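Local coordinates for monopolin complex subunit CSM1 (Candida glabrata, PDB 6MJC), which binds a peptide from the kinetochore protein Dsn1 and, as a monopolin subunit, probably recruits that complex to kinetochores during chromosome segregation, at residues H22-Y25 against G30-F33; D34-Q37 against G42-D45; Y46-V51 against N102-K107. One frame throughout, in Å; residues are numbered along the deposited sequence.

Interaction 1. Residues H22-Y25 against G30-F33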
loop_
_atom_site.group_PDB
_atom_site.type_symbol
_atom_site.label_atom_id
_atom_site.label_comp_id
_atom_site.label_asym_id
_atom_site.label_seq_id
_atom_site.Cartn_x
_atom_site.Cartn_y
_atom_site.Cartn_z
ATOM N N HIS A 22 7.929 3.281 -7.333
ATOM C CA HIS A 22 9.225 3.953 -7.292
ATOM C C HIS A 22 10.358 2.986 -6.969
ATOM O O HIS A 22 11.291 2.817 -7.754
ATOM C CB HIS A 22 9.159 5.095 -6.254
ATOM C CG HIS A 22 8.123 6.134 -6.561
ATOM N ND1 HIS A 22 8.113 6.875 -7.729
ATOM C CD2 HIS A 22 7.055 6.551 -5.844
ATOM C CE1 HIS A 22 7.081 7.701 -7.712
ATOM N NE2 HIS A 22 6.424 7.525 -6.580
ATOM N N ARG A 23 10.309 2.393 -5.795
ATOM C CA ARG A 23 11.307 1.475 -5.284
ATOM C C ARG A 23 10.589 0.156 -5.074
ATOM O O ARG A 23 9.434 0.143 -4.628
ATOM C CB ARG A 23 11.883 2.009 -3.974
ATOM C CG ARG A 23 12.589 0.989 -3.102
ATOM C CD ARG A 23 13.903 0.479 -3.709
ATOM N NE ARG A 23 14.580 -0.492 -2.842
ATOM C CZ ARG A 23 15.622 -1.238 -3.205
ATOM N NH1 ARG A 23 16.113 -1.134 -4.432
ATOM N NH2 ARG A 23 16.171 -2.092 -2.345
ATOM N N THR A 24 11.265 -0.940 -5.407
ATOM C CA THR A 24 10.759 -2.286 -5.197
ATOM C C THR A 24 11.845 -3.141 -4.547
ATOM O O THR A 24 13.008 -3.065 -4.942
ATOM C CB THR A 24 10.340 -2.926 -6.542
ATOM O OG1 THR A 24 9.443 -2.042 -7.217
ATOM C CG2 THR A 24 9.672 -4.259 -6.294
ATOM N N TYR A 25 11.467 -3.977 -3.584
ATOM C CA TYR A 25 12.391 -4.974 -3.053
ATOM C C TYR A 25 11.656 -6.255 -2.705
ATOM O O TYR A 25 10.464 -6.241 -2.393
ATOM C CB TYR A 25 13.139 -4.440 -1.788
ATOM C CG TYR A 25 12.319 -4.190 -0.524
ATOM C CD1 TYR A 25 11.706 -2.957 -0.283
ATOM C CD2 TYR A 25 12.148 -5.194 0.414
ATOM C CE1 TYR A 25 10.958 -2.724 0.860
ATOM C CE2 TYR A 25 11.393 -4.981 1.570
ATOM C CZ TYR A 25 10.790 -3.751 1.774
ATOM O OH TYR A 25 10.060 -3.496 2.931
ATOM N N GLY A 30 8.293 -11.117 1.811
ATOM C CA GLY A 30 7.534 -11.040 0.573
ATOM C C GLY A 30 8.048 -9.928 -0.330
ATOM O O GLY A 30 9.211 -9.553 -0.270
ATOM N N LEU A 31 7.157 -9.435 -1.174
ATOM C CA LEU A 31 7.478 -8.481 -2.224
ATOM C C LEU A 31 6.845 -7.158 -1.865
ATOM O O LEU A 31 5.648 -7.116 -1.560
ATOM C CB LEU A 31 6.967 -8.976 -3.580
ATOM C CG LEU A 31 7.062 -7.947 -4.697
ATOM C CD1 LEU A 31 8.482 -7.565 -5.001
ATOM C CD2 LEU A 31 6.365 -8.508 -5.956
ATOM N N TRP A 32 7.663 -6.097 -1.834
ATOM C CA TRP A 32 7.267 -4.802 -1.321
ATOM C C TRP A 32 7.553 -3.732 -2.346
ATOM O O TRP A 32 8.548 -3.804 -3.069
ATOM C CB TRP A 32 8.020 -4.438 0.002
ATOM C CG TRP A 32 7.717 -5.358 1.116
ATOM C CD1 TRP A 32 8.203 -6.638 1.294
ATOM C CD2 TRP A 32 6.843 -5.106 2.191
ATOM N NE1 TRP A 32 7.693 -7.177 2.438
ATOM C CE2 TRP A 32 6.845 -6.264 3.012
ATOM C CE3 TRP A 32 6.027 -4.026 2.541
ATOM C CZ2 TRP A 32 6.098 -6.350 4.187
ATOM C CZ3 TRP A 32 5.275 -4.120 3.712
ATOM C CH2 TRP A 32 5.313 -5.274 4.513
ATOM N N PHE A 33 6.698 -2.698 -2.385
ATOM C CA PHE A 33 7.048 -1.574 -3.242
ATOM C C PHE A 33 6.426 -0.270 -2.789
ATOM O O PHE A 33 5.355 -0.252 -2.190
ATOM C CB PHE A 33 6.658 -1.800 -4.684
ATOM C CG PHE A 33 5.257 -2.235 -4.885
ATOM C CD1 PHE A 33 4.952 -3.579 -4.838
ATOM C CD2 PHE A 33 4.252 -1.335 -5.164
ATOM C CE1 PHE A 33 3.678 -4.023 -5.049
ATOM C CE2 PHE A 33 2.950 -1.781 -5.405
ATOM C CZ PHE A 33 2.666 -3.124 -5.336
#
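Tyr25 and Trp32 lie side by side on one face of an antiparallel sheet, their side chains pointing the same way. Trp32 CB sits over the phenol ring, 3.6 Å from the Tyr25 ring centroid, and makes a CH-pi contact. The rings are nearly parallel, with planes at 5°, but they are slid so far apart that they barely overlap. Instead the phenol's outer end reaches across, and Tyr25 OH lies 3.5 Å from Trp32 CG over a face of the indole. What brings the phenol there is chi1 of 67°, which places Tyr25 CG between its own N and carbonyl carbon.

Two backbone hydrogen bonds position this pair: Tyr25 N to Trp32 O at 3.0 Å, and Trp32 N to Tyr25 O at 2.9 Å. On the other face Thr24 and Phe33 form the neighbouring non-hydrogen-bonded pair, and next to it Phe33 CA makes a CA-H...O contact of 3.2 Å with Arg23 O. Here the beta-branch of Thr24 suits the extended chain, and its methyl CG2 meets Leu31 CD1 at 3.7 Å. Gly30 opens the second strand at backbone angles where a side chain would press on the preceding carbonyl oxygen, which calls for glycine.

Polar ends are tied outward. Tyr25 OH hydrogen-bonds to Lys47 NZ and to a polar side chain of the bound peptide, Arg23 makes a salt bridge to an acidic one, and Trp32 NE1 reaches Thr29 OG1. This hairpin of strands 19-26 and 30-37 thus offers its Tyr25 and Trp32 face to the peptide, with strand 44-52 flanking strand 30-37 and helix 5-13 packing against Thr24, Leu31 and Phe33.

Interaction 2. Residues D34-Q37 against G42-D45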
loop_
_atom_site.group_PDB
_atom_site.type_symbol
_atom_site.label_atom_id
_atom_site.label_comp_id
_atom_site.label_asym_id
_atom_site.label_seq_id
_atom_site.Cartn_x
_atom_site.Cartn_y
_atom_site.Cartn_z
ATOM N N ASP A 34 7.129 0.821 -3.079
ATOM C CA ASP A 34 6.676 2.158 -2.722
ATOM C C ASP A 34 5.848 2.671 -3.887
ATOM O O ASP A 34 6.209 2.456 -5.046
ATOM C CB ASP A 34 7.839 3.114 -2.501
ATOM C CG ASP A 34 8.364 3.076 -1.100
ATOM O OD1 ASP A 34 7.955 2.204 -0.313
ATOM O OD2 ASP A 34 9.198 3.942 -0.787
ATOM N N THR A 35 4.759 3.366 -3.583
ATOM C CA THR A 35 3.799 3.782 -4.593
ATOM C C THR A 35 3.401 5.219 -4.307
ATOM O O THR A 35 3.300 5.631 -3.143
ATOM C CB THR A 35 2.523 2.931 -4.550
ATOM O OG1 THR A 35 2.860 1.547 -4.509
ATOM C CG2 THR A 35 1.673 3.189 -5.774
ATOM N N SER A 36 3.182 5.962 -5.375
ATOM C CA SER A 36 2.531 7.257 -5.376
ATOM C C SER A 36 1.263 7.111 -6.196
ATOM O O SER A 36 1.298 6.579 -7.314
ATOM C CB SER A 36 3.481 8.316 -5.962
ATOM O OG SER A 36 2.834 9.555 -6.066
ATOM N N GLN A 37 0.144 7.535 -5.641
ATOM C CA GLN A 37 -1.124 7.451 -6.346
ATOM C C GLN A 37 -1.813 8.801 -6.310
ATOM O O GLN A 37 -1.705 9.530 -5.318
ATOM C CB GLN A 37 -2.030 6.397 -5.722
ATOM C CG GLN A 37 -3.203 6.119 -6.548
ATOM C CD GLN A 37 -4.068 5.012 -6.060
ATOM O OE1 GLN A 37 -3.660 4.164 -5.297
ATOM N NE2 GLN A 37 -5.296 5.013 -6.523
ATOM N N GLY A 42 -5.015 15.360 -5.451
ATOM C CA GLY A 42 -4.287 14.966 -4.260
ATOM C C GLY A 42 -3.396 13.792 -4.555
ATOM O O GLY A 42 -3.693 12.965 -5.424
ATOM N N ILE A 43 -2.268 13.732 -3.859
ATOM C CA ILE A 43 -1.330 12.631 -4.002
ATOM C C ILE A 43 -1.123 11.983 -2.645
ATOM O O ILE A 43 -0.864 12.674 -1.649
ATOM C CB ILE A 43 0.016 13.092 -4.583
ATOM C CG1 ILE A 43 -0.146 13.499 -6.046
ATOM C CG2 ILE A 43 1.039 11.971 -4.452
ATOM C CD1 ILE A 43 1.119 14.052 -6.676
ATOM N N MET A 44 -1.149 10.657 -2.631
ATOM C CA MET A 44 -0.843 9.853 -1.468
ATOM C C MET A 44 0.299 8.904 -1.798
ATOM O O MET A 44 0.284 8.244 -2.848
ATOM C CB MET A 44 -2.080 9.080 -1.039
ATOM C CG MET A 44 -1.883 8.227 0.168
ATOM S SD MET A 44 -1.787 9.283 1.645
ATOM C CE MET A 44 -1.332 7.991 2.748
ATOM N N ASP A 45 1.307 8.898 -0.934
ATOM C CA ASP A 45 2.380 7.932 -1.017
ATOM C C ASP A 45 2.128 6.821 -0.011
ATOM O O ASP A 45 1.714 7.057 1.138
ATOM C CB ASP A 45 3.757 8.573 -0.779
ATOM C CG ASP A 45 4.262 9.365 -1.968
ATOM O OD1 ASP A 45 4.827 8.777 -2.911
ATOM O OD2 ASP A 45 4.120 10.592 -1.946
HETATM O O HOH W 1 5.934 6.542 -2.591
#
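Asp45 and Ser36 face each other as a non-hydrogen-bonded pair in the beta hairpin that strand 30-37 makes with strand 44-52. Asp45 can be followed outward from the chain. Its CB lies 3.8 Å from Thr35 O, and CG stays near the same carbonyl. With CG anti to the carbonyl carbon (chi1 -76°), the carboxylate bends toward the partner strand and sets OD1 3.4 Å from Ser36 CB. A water between Asp45 OD1 and Thr35 O may link side chain to backbone across the two strands, but it lies unusually close to OD1 and its bond to Thr35 O is weak, so the bridge is doubtful. The other oxygen, OD2, forms a salt bridge with Arg74, and this pairing is why a carboxylate suits so buried a spot.

Ser36 is small enough to sit beside that carboxylate, and its OG is turned to Arg20 NH2 for a hydrogen bond. The Ile43 methyl CG2 lies 3.4 Å from Ser36 OG, a van der Waals contact alongside the hydroxyl.

On the opposite face Gln37 and Met44 send their side chains toward helix 101-113. Their backbones carry the hydrogen-bonded pair, in which Gln37 N meets Met44 O at 2.9 Å and Met44 N meets Gln37 O at 3.0 Å.

Interaction 3. Residues Y46-V51 against N102-K107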
loop_
_atom_site.group_PDB
_atom_site.type_symbol
_atom_site.label_atom_id
_atom_site.label_comp_id
_atom_site.label_asym_id
_atom_site.label_seq_id
_atom_site.Cartn_x
_atom_site.Cartn_y
_atom_site.Cartn_z
ATOM N N TYR A 46 2.376 5.600 -0.446
ATOM C CA TYR A 46 2.226 4.444 0.431
ATOM C C TYR A 46 3.107 3.316 -0.069
ATOM O O TYR A 46 3.543 3.290 -1.223
ATOM C CB TYR A 46 0.756 3.988 0.531
ATOM C CG TYR A 46 0.071 3.607 -0.777
ATOM C CD1 TYR A 46 0.093 2.294 -1.223
ATOM C CD2 TYR A 46 -0.620 4.535 -1.526
ATOM C CE1 TYR A 46 -0.548 1.918 -2.434
ATOM C CE2 TYR A 46 -1.258 4.174 -2.741
ATOM C CZ TYR A 46 -1.224 2.871 -3.168
ATOM O OH TYR A 46 -1.863 2.477 -4.336
ATOM N N LYS A 47 3.320 2.353 0.806
ATOM C CA LYS A 47 4.049 1.128 0.497
ATOM C C LYS A 47 3.067 -0.027 0.588
ATOM O O LYS A 47 2.245 -0.052 1.501
ATOM C CB LYS A 47 5.185 0.990 1.517
ATOM C CG LYS A 47 6.146 -0.138 1.319
ATOM C CD LYS A 47 7.147 -0.031 2.505
ATOM C CE LYS A 47 8.071 -1.197 2.495
ATOM N NZ LYS A 47 8.926 -1.127 3.679
ATOM N N LEU A 48 3.095 -0.936 -0.393
ATOM C CA LEU A 48 2.342 -2.184 -0.346
ATOM C C LEU A 48 3.312 -3.334 -0.133
ATOM O O LEU A 48 4.371 -3.403 -0.772
ATOM C CB LEU A 48 1.561 -2.428 -1.640
ATOM C CG LEU A 48 0.331 -1.548 -1.864
ATOM C CD1 LEU A 48 -0.367 -2.058 -3.061
ATOM C CD2 LEU A 48 -0.596 -1.515 -0.647
ATOM N N GLY A 49 2.914 -4.264 0.705
ATOM C CA GLY A 49 3.612 -5.518 0.841
ATOM C C GLY A 49 2.736 -6.695 0.487
ATOM O O GLY A 49 1.605 -6.793 0.963
ATOM N N PHE A 50 3.239 -7.572 -0.359
ATOM C CA PHE A 50 2.578 -8.823 -0.699
ATOM C C PHE A 50 3.367 -9.922 0.009
ATOM O O PHE A 50 4.445 -10.316 -0.448
ATOM C CB PHE A 50 2.509 -9.018 -2.216
ATOM C CG PHE A 50 1.621 -8.014 -2.919
ATOM C CD1 PHE A 50 0.248 -8.169 -2.951
ATOM C CD2 PHE A 50 2.163 -6.910 -3.533
ATOM C CE1 PHE A 50 -0.556 -7.237 -3.596
ATOM C CE2 PHE A 50 1.362 -5.985 -4.180
ATOM C CZ PHE A 50 0.002 -6.153 -4.210
ATOM N N VAL A 51 2.779 -10.478 1.055
ATOM C CA VAL A 51 3.486 -11.278 2.036
ATOM C C VAL A 51 2.967 -12.698 1.970
ATOM O O VAL A 51 1.752 -12.930 2.017
ATOM C CB VAL A 51 3.327 -10.679 3.456
ATOM C CG1 VAL A 51 3.891 -11.623 4.484
ATOM C CG2 VAL A 51 3.975 -9.361 3.515
ATOM N N ASN A 102 -8.604 -4.795 -5.117
ATOM C CA ASN A 102 -9.398 -3.967 -6.025
ATOM C C ASN A 102 -10.223 -2.939 -5.245
ATOM O O ASN A 102 -10.222 -1.746 -5.574
ATOM C CB ASN A 102 -10.297 -4.850 -6.881
ATOM C CG ASN A 102 -11.044 -4.059 -7.945
ATOM O OD1 ASN A 102 -12.268 -4.145 -8.058
ATOM N ND2 ASN A 102 -10.317 -3.253 -8.709
ATOM N N GLN A 103 -10.924 -3.381 -4.188
ATOM C CA GLN A 103 -11.681 -2.439 -3.366
ATOM C C GLN A 103 -10.767 -1.348 -2.808
ATOM O O GLN A 103 -11.154 -0.178 -2.729
ATOM C CB GLN A 103 -12.392 -3.174 -2.223
ATOM C CG GLN A 103 -13.443 -4.196 -2.630
ATOM C CD GLN A 103 -14.003 -4.940 -1.428
ATOM O OE1 GLN A 103 -14.292 -4.345 -0.388
ATOM N NE2 GLN A 103 -14.138 -6.248 -1.560
ATOM N N PHE A 104 -9.566 -1.725 -2.376
ATOM C CA PHE A 104 -8.613 -0.767 -1.823
ATOM C C PHE A 104 -8.223 0.273 -2.863
ATOM O O PHE A 104 -8.268 1.474 -2.605
ATOM C CB PHE A 104 -7.354 -1.476 -1.358
ATOM C CG PHE A 104 -6.174 -0.538 -1.195
ATOM C CD1 PHE A 104 -6.014 0.189 -0.046
ATOM C CD2 PHE A 104 -5.257 -0.348 -2.217
ATOM C CE1 PHE A 104 -4.950 1.061 0.099
ATOM C CE2 PHE A 104 -4.194 0.523 -2.080
ATOM C CZ PHE A 104 -4.051 1.253 -0.928
ATOM N N TYR A 105 -7.899 -0.180 -4.081
ATOM C CA TYR A 105 -7.456 0.742 -5.119
ATOM C C TYR A 105 -8.582 1.691 -5.509
ATOM O O TYR A 105 -8.359 2.887 -5.702
ATOM C CB TYR A 105 -6.953 -0.038 -6.339
ATOM C CG TYR A 105 -6.805 0.816 -7.584
ATOM C CD1 TYR A 105 -5.690 1.648 -7.769
ATOM C CD2 TYR A 105 -7.764 0.795 -8.551
ATOM C CE1 TYR A 105 -5.582 2.426 -8.931
ATOM C CE2 TYR A 105 -7.661 1.557 -9.732
ATOM C CZ TYR A 105 -6.565 2.372 -9.895
ATOM O OH TYR A 105 -6.511 3.106 -11.057
ATOM N N ILE A 106 -9.801 1.180 -5.609
ATOM C CA ILE A 106 -10.944 2.023 -5.947
ATOM C C ILE A 106 -11.201 3.057 -4.859
ATOM O O ILE A 106 -11.455 4.227 -5.157
ATOM C CB ILE A 106 -12.189 1.164 -6.167
ATOM C CG1 ILE A 106 -12.019 0.276 -7.399
ATOM C CG2 ILE A 106 -13.430 2.066 -6.346
ATOM C CD1 ILE A 106 -13.119 -0.725 -7.614
ATOM N N LYS A 107 -11.210 2.629 -3.594
ATOM C CA LYS A 107 -11.410 3.549 -2.465
ATOM C C LYS A 107 -10.356 4.644 -2.462
ATOM O O LYS A 107 -10.666 5.841 -2.318
ATOM C CB LYS A 107 -11.355 2.766 -1.153
ATOM C CG LYS A 107 -11.438 3.584 0.148
ATOM C CD LYS A 107 -12.722 4.363 0.237
ATOM C CE LYS A 107 -13.879 3.496 0.662
ATOM N NZ LYS A 107 -15.054 4.357 0.997
#
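Phe104 presents an edge to the face of Tyr46 in a T-shaped pair: the ring centroids are 5.4 Å apart and the planes stand at 82°. The two side chains approach from opposite directions, Tyr46 from its strand and Phe104 from its helix. At the point of meeting, the outer end of the phenylalanine does the touching. Phe104 CZ lies 3.9 Å from Tyr46 CE1, above the phenol but offset toward its rim, while Phe104 CE2 is 3.8 Å from Tyr46 OH. Such a geometry directs the slightly positive ring hydrogens of Phe104 at the electron-rich face of the phenol, a favourable way to join two aromatic residues where a strand and a helix are too far apart for backbone contact.

The reach comes from the torsions. Phe104 extends away from the helix with CG anti to its backbone N (chi1 161°), spanning much of the gap between helix and sheet. From the strand, Leu48 packs beside Tyr46. Its CG lies in the plane of the phenol, at the ring edge, and its methyl CD2 approaches Phe104 CE2 more loosely, at 4.4 Å. A branched aliphatic residue fits here because it can touch both rings at once.

Although Tyr46 is buried, its hydroxyl is satisfied, hydrogen-bonding to Gln37 OE1 on the adjacent strand. The pair belongs to a larger aromatic cluster in which Tyr67 of strand 63-69 meets both rings and Phe96 of strand 94-96 meets Phe104. Phe104 also packs on an aromatic side chain of the bound peptide, whose backbone hydrogen-bonds to Gln103 OE1. Helix 101-113 is thereby joined to the sheet, while Phe13 of helix 5-13 packs against Tyr46 and Leu48.

How the interactions relate
From the N terminus, interaction 1 closes the short turn between strands 19-26 and 30-37, and interaction 2 follows at once by closing the next turn, between 30-37 and 44-52. The two hairpins share strand 30-37, giving a meander in which neither loop nests in or crosses the other. Interaction 3 begins where interaction 2 ends, on strand 44-52, but closes a far longer loop of 50 residues that brings the C-terminal helix 101-113 back to the middle of the sheet. Backbone bonds bind the three: His22 and Arg23 pair with Asp34, Thr35 with Tyr46, and Phe33 with Leu48. Together they tie edge strand 19-26 to helix 101-113 through the central strands.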